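Local coordinates for protein TRAP-type transporter, periplasmic component (Cupriavidus necator, PDB 4P8B) that probably captures (S)-2-acetolactate in the periplasm as the solute-binding component of a TRAP-type transporter and delivers it for uptake, at residues P146-E151 with L244-N249; F233-G238 with T302-A307. All coordinates share one frame; numbering follows the deposited sequence.

Interaction 1. Residues P146-E151 with L244-N249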
ATOM      1  N   PRO A 146      14.142  -2.734  -8.128  1.00 15.68           N
ATOM      2  CA  PRO A 146      12.706  -2.686  -8.406  1.00 13.71           C
ATOM      3  C   PRO A 146      12.370  -3.137  -9.810  1.00 14.39           C
ATOM      4  O   PRO A 146      13.090  -2.761 -10.756  1.00 16.43           O
ATOM      5  CB  PRO A 146      12.378  -1.208  -8.240  1.00 15.29           C
ATOM      6  CG  PRO A 146      13.610  -0.519  -8.751  1.00 17.57           C
ATOM      7  CD  PRO A 146      14.779  -1.425  -8.364  1.00 18.35           C
ATOM      8  N   LEU A 147      11.308  -3.914  -9.968  1.00 13.49           N
ATOM      9  CA  LEU A 147      10.984  -4.538 -11.242  1.00 13.12           C
ATOM     10  C   LEU A 147       9.600  -4.194 -11.796  1.00 12.78           C
ATOM     11  O   LEU A 147       9.392  -4.250 -13.002  1.00 15.36           O
ATOM     12  CB  LEU A 147      11.082  -6.052 -11.109  1.00 14.80           C
ATOM     13  CG  LEU A 147      12.471  -6.585 -10.732  1.00 16.21           C
ATOM     14  CD1 LEU A 147      12.421  -8.099 -10.570  1.00 18.57           C
ATOM     15  CD2 LEU A 147      13.560  -6.192 -11.740  1.00 18.63           C
ATOM     16  N   ALA A 148       8.633  -3.930 -10.919  1.00 11.87           N
ATOM     17  CA  ALA A 148       7.275  -3.665 -11.366  1.00 13.06           C
ATOM     18  C   ALA A 148       6.457  -3.061 -10.256  1.00  9.72           C
ATOM     19  O   ALA A 148       6.829  -3.118  -9.086  1.00 10.07           O
ATOM     20  CB  ALA A 148       6.614  -4.948 -11.825  1.00 12.16           C
ATOM     21  N   TRP A 149       5.330  -2.481 -10.657  1.00  9.82           N
ATOM     22  CA  TRP A 149       4.340  -1.926  -9.751  1.00  9.07           C
ATOM     23  C   TRP A 149       3.109  -2.807  -9.660  1.00  8.52           C
ATOM     24  O   TRP A 149       2.631  -3.357 -10.658  1.00  9.81           O
ATOM     25  CB  TRP A 149       3.874  -0.544 -10.238  1.00 10.78           C
ATOM     26  CG  TRP A 149       4.930   0.523 -10.273  1.00  8.96           C
ATOM     27  CD1 TRP A 149       5.743   0.839 -11.324  1.00 13.03           C
ATOM     28  CD2 TRP A 149       5.297   1.392  -9.206  1.00  9.73           C
ATOM     29  NE1 TRP A 149       6.586   1.851 -10.966  1.00 11.11           N
ATOM     30  CE2 TRP A 149       6.334   2.222  -9.681  1.00  9.80           C
ATOM     31  CE3 TRP A 149       4.837   1.564  -7.890  1.00  8.70           C
ATOM     32  CZ2 TRP A 149       6.932   3.198  -8.879  1.00 12.16           C
ATOM     33  CZ3 TRP A 149       5.418   2.544  -7.115  1.00  8.96           C
ATOM     34  CH2 TRP A 149       6.466   3.345  -7.610  1.00 11.24           C
ATOM     35  N   GLY A 150       2.589  -2.896  -8.441  1.00  8.38           N
ATOM     36  CA  GLY A 150       1.258  -3.420  -8.164  1.00  9.26           C
ATOM     37  C   GLY A 150       0.468  -2.377  -7.406  1.00  7.26           C
ATOM     38  O   GLY A 150       0.770  -1.189  -7.431  1.00  8.05           O
ATOM     39  N   GLU A 151      -0.556  -2.841  -6.702  1.00  7.90           N
ATOM     40  CA  GLU A 151      -1.460  -1.939  -5.989  1.00  7.39           C
ATOM     41  C   GLU A 151      -2.094  -2.570  -4.773  1.00  7.51           C
ATOM     42  O   GLU A 151      -2.576  -3.697  -4.818  1.00  8.15           O
ATOM     43  CB  GLU A 151      -2.561  -1.484  -6.938  1.00  8.65           C
ATOM     44  CG  GLU A 151      -3.504  -0.422  -6.355  1.00  8.42           C
ATOM     45  CD  GLU A 151      -4.143   0.376  -7.450  1.00  9.22           C
ATOM     46  OE1 GLU A 151      -3.377   0.890  -8.276  1.00 10.46           O
ATOM     47  OE2 GLU A 151      -5.387   0.437  -7.533  1.00 10.74           O
ATOM     48  N   LEU A 244       2.094  -1.066  -4.714  1.00  7.58           N
ATOM     49  CA  LEU A 244       3.044  -2.094  -4.334  1.00  8.18           C
ATOM     50  C   LEU A 244       4.213  -2.054  -5.277  1.00  9.05           C
ATOM     51  O   LEU A 244       4.070  -1.631  -6.416  1.00  8.76           O
ATOM     52  CB  LEU A 244       2.395  -3.482  -4.387  1.00  8.89           C
ATOM     53  CG  LEU A 244       1.117  -3.691  -3.592  1.00  9.04           C
ATOM     54  CD1 LEU A 244       0.528  -5.067  -3.865  1.00  9.55           C
ATOM     55  CD2 LEU A 244       1.346  -3.464  -2.108  1.00  9.22           C
ATOM     56  N   ILE A 245       5.366  -2.541  -4.820  1.00  9.21           N
ATOM     57  CA  ILE A 245       6.541  -2.677  -5.668  1.00 10.64           C
ATOM     58  C   ILE A 245       7.094  -4.087  -5.523  1.00 10.85           C
ATOM     59  O   ILE A 245       7.247  -4.613  -4.413  1.00 10.86           O
ATOM     60  CB  ILE A 245       7.636  -1.641  -5.322  1.00 10.64           C
ATOM     61  CG1 ILE A 245       7.038  -0.228  -5.330  1.00 11.13           C
ATOM     62  CG2 ILE A 245       8.799  -1.742  -6.302  1.00 13.04           C
ATOM     63  CD1 ILE A 245       8.032   0.854  -4.912  1.00 12.07           C
ATOM     64  N   PHE A 246       7.384  -4.674  -6.682  1.00 11.54           N
ATOM     65  CA  PHE A 246       8.009  -5.986  -6.813  1.00 12.46           C
ATOM     66  C   PHE A 246       9.523  -5.754  -6.826  1.00 13.48           C
ATOM     67  O   PHE A 246      10.019  -5.022  -7.701  1.00 13.91           O
ATOM     68  CB  PHE A 246       7.572  -6.648  -8.139  1.00 12.88           C
ATOM     69  CG  PHE A 246       6.121  -7.050  -8.208  1.00 12.19           C
ATOM     70  CD1 PHE A 246       5.123  -6.107  -8.258  1.00 11.94           C
ATOM     71  CD2 PHE A 246       5.765  -8.398  -8.260  1.00 12.75           C
ATOM     72  CE1 PHE A 246       3.817  -6.484  -8.330  1.00 12.45           C
ATOM     73  CE2 PHE A 246       4.451  -8.773  -8.330  1.00 13.18           C
ATOM     74  CZ  PHE A 246       3.482  -7.834  -8.363  1.00 12.92           C
ATOM     75  N   VAL A 247      10.269  -6.363  -5.906  1.00 14.03           N
ATOM     76  CA  VAL A 247      11.703  -6.096  -5.785  1.00 15.10           C
ATOM     77  C   VAL A 247      12.495  -7.350  -5.494  1.00 16.20           C
ATOM     78  O   VAL A 247      11.973  -8.338  -4.992  1.00 16.03           O
ATOM     79  CB  VAL A 247      12.017  -5.098  -4.639  1.00 14.81           C
ATOM     80  CG1 VAL A 247      11.303  -3.783  -4.839  1.00 18.59           C
ATOM     81  CG2 VAL A 247      11.665  -5.704  -3.281  1.00 15.92           C
ATOM     82  N   VAL A 248      13.781  -7.294  -5.824  1.00 17.47           N
ATOM     83  CA  VAL A 248      14.716  -8.382  -5.552  1.00 18.76           C
ATOM     84  C   VAL A 248      15.933  -7.768  -4.883  1.00 19.63           C
ATOM     85  O   VAL A 248      16.397  -6.701  -5.274  1.00 19.86           O
ATOM     86  CB  VAL A 248      15.138  -9.088  -6.856  1.00 19.87           C
ATOM     87  CG1 VAL A 248      16.128 -10.230  -6.565  1.00 21.37           C
ATOM     88  CG2 VAL A 248      13.947  -9.625  -7.579  1.00 19.20           C
ATOM     89  N   ASN A 249      16.470  -8.447  -3.877  1.00 20.28           N
ATOM     90  CA  ASN A 249      17.752  -8.053  -3.297  1.00 21.50           C
ATOM     91  C   ASN A 249      18.859  -7.979  -4.377  1.00 22.98           C
ATOM     92  O   ASN A 249      18.874  -8.796  -5.270  1.00 23.50           O
ATOM     93  CB  ASN A 249      18.128  -9.043  -2.186  1.00 22.18           C
ATOM     94  CG  ASN A 249      19.596  -8.944  -1.774  1.00 23.90           C
ATOM     95  OD1 ASN A 249      20.486  -9.515  -2.420  1.00 25.32           O
ATOM     96  ND2 ASN A 249      19.862  -8.195  -0.717  1.00 23.91           N
TER
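Pro-146 to Gly-150 pair with Leu-244 to Val-247 as antiparallel strands at one margin of the five-stranded mixed sheet in a lobe of this periplasmic binding protein. Strand 144-154 is outermost in that sheet, while strand 241-249 also bonds to strand 93-97.

Backbone hydrogen bonds come first. Gly-150 and Leu-244 form a reciprocal pair: Gly-150 N reaches Leu-244 O at 2.8 Å and Leu-244 N returns to Gly-150 O at 3.0 Å. Phe-246 N meets Ala-148 O almost straight (175°). Next along, Leu-147 N rather than Ala-148 N donates to Phe-246 O, at 2.8 Å, and buried Ala-148 N is left with no partner.

Apolar contacts divide between the two faces. Pro-146, Trp-149, Ile-245 and Val-247 share one face; helix 130-141 packs on Pro-146 and Ile-245, and its Phe-136 stacks on Trp-149. Trp-149 and Ile-245 run side by side, Trp-149 CZ3 lying 3.7 Å from Ile-245 CG1. Ala-148, Leu-244 and Phe-246 lie on the other face, against helix 258-279. Phe-246 CG is anti to its carbonyl carbon (chi1 -68°), which lays the ring edge along the neighbouring strand, with Gly-150 N in the ring plane, 3.8 Å from Phe-246 CE1.

At the ligand-facing end, Leu-244 packs near Asn-152, a residue of the acetolactate site, while Glu-151 forms a salt bridge with Arg-280. There Leu-244 CD1 rests 3.5 Å from Glu-151 O.

Interaction 2. Residues F233-G238 with T302-A307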
ATOM      1  N   PHE A 233     -18.690   1.264   9.916  1.00  9.88           N
ATOM      2  CA  PHE A 233     -18.787   2.558   9.231  1.00  9.15           C
ATOM      3  C   PHE A 233     -17.546   2.686   8.372  1.00  8.87           C
ATOM      4  O   PHE A 233     -16.436   2.400   8.840  1.00  8.63           O
ATOM      5  CB  PHE A 233     -18.789   3.688  10.244  1.00 10.12           C
ATOM      6  CG  PHE A 233     -19.992   3.698  11.136  1.00 11.31           C
ATOM      7  CD1 PHE A 233     -21.139   4.382  10.781  1.00 11.57           C
ATOM      8  CD2 PHE A 233     -19.982   3.005  12.344  1.00 12.20           C
ATOM      9  CE1 PHE A 233     -22.247   4.395  11.613  1.00 13.97           C
ATOM     10  CE2 PHE A 233     -21.095   3.001  13.171  1.00 15.19           C
ATOM     11  CZ  PHE A 233     -22.227   3.717  12.809  1.00 13.34           C
ATOM     12  N   VAL A 234     -17.717   3.078   7.111  1.00  8.98           N
ATOM     13  CA  VAL A 234     -16.615   3.364   6.208  1.00  7.57           C
ATOM     14  C   VAL A 234     -16.896   4.665   5.477  1.00  9.38           C
ATOM     15  O   VAL A 234     -18.015   4.894   5.052  1.00  9.17           O
ATOM     16  CB  VAL A 234     -16.485   2.254   5.134  1.00  8.89           C
ATOM     17  CG1 VAL A 234     -15.527   2.673   4.016  1.00 11.73           C
ATOM     18  CG2 VAL A 234     -16.044   0.952   5.752  1.00 10.03           C
ATOM     19  N   THR A 235     -15.866   5.499   5.315  1.00  7.59           N
ATOM     20  CA  THR A 235     -15.958   6.666   4.430  1.00  8.13           C
ATOM     21  C   THR A 235     -14.936   6.537   3.331  1.00  7.58           C
ATOM     22  O   THR A 235     -13.756   6.349   3.592  1.00  8.41           O
ATOM     23  CB  THR A 235     -15.748   7.952   5.203  1.00  7.66           C
ATOM     24  OG1 THR A 235     -16.816   8.075   6.127  1.00  9.54           O
ATOM     25  CG2 THR A 235     -15.762   9.188   4.272  1.00  8.96           C
ATOM     26  N   THR A 236     -15.419   6.616   2.092  1.00  8.04           N
ATOM     27  CA  THR A 236     -14.552   6.388   0.953  1.00  8.58           C
ATOM     28  C   THR A 236     -13.829   7.673   0.538  1.00  9.60           C
ATOM     29  O   THR A 236     -13.908   8.103  -0.624  1.00 12.37           O
ATOM     30  CB  THR A 236     -15.351   5.843  -0.219  1.00 10.50           C
ATOM     31  OG1 THR A 236     -16.412   6.756  -0.521  1.00 12.34           O
ATOM     32  CG2 THR A 236     -15.914   4.445   0.106  1.00 11.90           C
ATOM     33  N   TRP A 237     -13.137   8.287   1.480  1.00  7.57           N
ATOM     34  CA  TRP A 237     -12.468   9.572   1.254  1.00  7.51           C
ATOM     35  C   TRP A 237     -11.257   9.526   0.331  1.00  7.64           C
ATOM     36  O   TRP A 237     -10.827  10.575  -0.135  1.00  8.19           O
ATOM     37  CB  TRP A 237     -12.075  10.169   2.583  1.00  7.63           C
ATOM     38  CG  TRP A 237     -11.051   9.418   3.408  1.00  6.13           C
ATOM     39  CD1 TRP A 237     -10.555   8.150   3.208  1.00  7.42           C
ATOM     40  CD2 TRP A 237     -10.406   9.912   4.577  1.00  5.80           C
ATOM     41  NE1 TRP A 237      -9.663   7.842   4.200  1.00  7.27           N
ATOM     42  CE2 TRP A 237      -9.539   8.906   5.047  1.00  7.11           C
ATOM     43  CE3 TRP A 237     -10.497  11.117   5.292  1.00  9.28           C
ATOM     44  CZ2 TRP A 237      -8.745   9.087   6.165  1.00  7.75           C
ATOM     45  CZ3 TRP A 237      -9.714  11.289   6.397  1.00  9.77           C
ATOM     46  CH2 TRP A 237      -8.850  10.272   6.836  1.00 10.32           C
ATOM     47  N   GLY A 238     -10.718   8.355   0.036  1.00  7.73           N
ATOM     48  CA  GLY A 238      -9.606   8.243  -0.892  1.00  9.08           C
ATOM     49  C   GLY A 238      -8.399   9.066  -0.499  1.00  8.23           C
ATOM     50  O   GLY A 238      -7.698   9.571  -1.401  1.00  8.56           O
ATOM     51  N   THR A 302     -20.186   5.705   3.547  1.00 12.55           N
ATOM     52  CA  THR A 302     -20.423   7.123   3.333  1.00 12.48           C
ATOM     53  C   THR A 302     -19.537   7.633   2.206  1.00 13.77           C
ATOM     54  O   THR A 302     -18.336   7.391   2.201  1.00 12.93           O
ATOM     55  CB  THR A 302     -20.081   7.879   4.624  1.00 13.04           C
ATOM     56  OG1 THR A 302     -21.006   7.486   5.650  1.00 15.36           O
ATOM     57  CG2 THR A 302     -20.128   9.379   4.423  1.00 16.81           C
ATOM     58  N   HIS A 303     -20.152   8.323   1.261  1.00 13.74           N
ATOM     59  CA  HIS A 303     -19.451   8.997   0.169  1.00 15.23           C
ATOM     60  C   HIS A 303     -19.558  10.500   0.399  1.00 14.31           C
ATOM     61  O   HIS A 303     -20.647  11.039   0.574  1.00 18.58           O
ATOM     62  CB  HIS A 303     -20.078   8.572  -1.166  1.00 20.43           C
ATOM     63  CG  HIS A 303     -20.095   7.082  -1.361  1.00 21.49           C
ATOM     64  ND1 HIS A 303     -19.008   6.382  -1.831  1.00 23.56           N
ATOM     65  CD2 HIS A 303     -21.059   6.158  -1.116  1.00 26.16           C
ATOM     66  CE1 HIS A 303     -19.295   5.093  -1.873  1.00 23.08           C
ATOM     67  NE2 HIS A 303     -20.541   4.933  -1.461  1.00 23.84           N
ATOM     68  N   LEU A 304     -18.409  11.174   0.431  1.00 16.59           N
ATOM     69  CA  LEU A 304     -18.353  12.610   0.706  1.00 15.16           C
ATOM     70  C   LEU A 304     -18.813  13.467  -0.472  1.00 16.81           C
ATOM     71  O   LEU A 304     -18.596  13.114  -1.635  1.00 20.51           O
ATOM     72  CB  LEU A 304     -16.904  13.036   1.035  1.00 14.07           C
ATOM     73  CG  LEU A 304     -16.255  12.291   2.205  1.00 14.12           C
ATOM     74  CD1 LEU A 304     -14.862  12.824   2.444  1.00 16.32           C
ATOM     75  CD2 LEU A 304     -17.097  12.457   3.441  1.00 16.13           C
ATOM     76  N   THR A 305     -19.429  14.595  -0.164  1.00 16.63           N
ATOM     77  CA  THR A 305     -19.653  15.599  -1.190  1.00 17.78           C
ATOM     78  C   THR A 305     -18.317  16.208  -1.607  1.00 19.54           C
ATOM     79  O   THR A 305     -17.335  16.137  -0.870  1.00 18.15           O
ATOM     80  CB  THR A 305     -20.556  16.706  -0.681  1.00 20.24           C
ATOM     81  OG1 THR A 305     -19.919  17.402   0.396  1.00 21.09           O
ATOM     82  CG2 THR A 305     -21.897  16.151  -0.186  1.00 18.97           C
ATOM     83  N   PRO A 306     -18.278  16.837  -2.786  1.00 21.32           N
ATOM     84  CA  PRO A 306     -17.042  17.542  -3.132  1.00 22.42           C
ATOM     85  C   PRO A 306     -16.646  18.572  -2.069  1.00 19.65           C
ATOM     86  O   PRO A 306     -15.474  18.700  -1.768  1.00 19.38           O
ATOM     87  CB  PRO A 306     -17.377  18.196  -4.478  1.00 23.92           C
ATOM     88  CG  PRO A 306     -18.398  17.290  -5.071  1.00 24.62           C
ATOM     89  CD  PRO A 306     -19.234  16.808  -3.908  1.00 24.22           C
ATOM     90  N   ALA A 307     -17.595  19.266  -1.467  1.00 20.88           N
ATOM     91  CA  ALA A 307     -17.251  20.225  -0.415  1.00 20.81           C
ATOM     92  C   ALA A 307     -16.653  19.545   0.829  1.00 20.26           C
ATOM     93  O   ALA A 307     -15.679  20.028   1.405  1.00 18.61           O
ATOM     94  CB  ALA A 307     -18.456  21.065  -0.050  1.00 24.59           C
TER
HETATM   95  O   HOH W   1     -20.343   5.606   7.533  1.00 10.04           O
HETATM   96  O   HOH W   2     -16.354   9.669  -0.939  1.00 23.29           O
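Thr-235 and Thr-302 form a parallel beta bridge at the edge of the four-stranded mixed sheet, where strand 233-235 runs beside the outermost strand 300-302. Beyond the bridge the chains separate, one through an inverse gamma turn centred on Thr-236, the other toward helix 306-315.

The close-packed part begins with the backbone. Thr-302 N donates to Val-234 O at 2.8 Å, and Thr-302 O accepts from Thr-236 N at 3.0 Å, so Thr-302 is held through both its N-H and its carbonyl. The two threonine side chains of the bridge cross at a slant, Thr-235 OG1 coming 3.6 Å from Thr-302 CB, while their hydroxyls have partners beyond the two segments, Ile-164 O for Thr-235 and Glu-163 OE2 for Thr-302. At the Val-234 end of the bridge a water donates to Thr-302 OG1 and, weakly, to Val-234 O. Two residues on from Thr-302, Leu-304 continues the apolar contact. Thr-235 CG2, anti to the backbone N, extends to within 3.6 Å of Leu-304 CD2, the two side chains meeting at about a right angle, and Leu-304 CD1 touches Trp-237 CB on its other branch. The indole of Trp-237 then turns away to bond Arg-155 O, the backbone oxygen of a ligand-binding residue, and to meet Phe-312 edge-to-face.

The solvent side is looser. His-303 is exposed, and its imidazole slants across Thr-236, with ND1 2.9 Å from Thr-236 OG1. Thr-236 OG1 donates a weak hydrogen bond to Thr-302 O. A second water bridges the diverging chains, donating to Thr-236 O at 2.9 Å and accepting from Leu-304 N at the same distance.

Interactions 1 and 2 lie on opposite sides of the chain's centre, about 30 Å apart between centres, and belong to different sheets. Strands 233-235 and 241-249 follow each other in the chain, so adjacent strands serve separate sheets. Interaction 1 is buried almost throughout: an antiparallel pair between two helix-covered faces, its side-chain contacts chiefly apolar. Interaction 2 is partly buried and more peripheral, a short parallel bridge that soon opens, where threonine hydroxyls, a histidine and bridging waters accompany a small apolar patch. Interaction 1 lies nearer the bound acetolactate, the Leu-244 side chain being about 7 Å from it against about 12 Å for that of Trp-237.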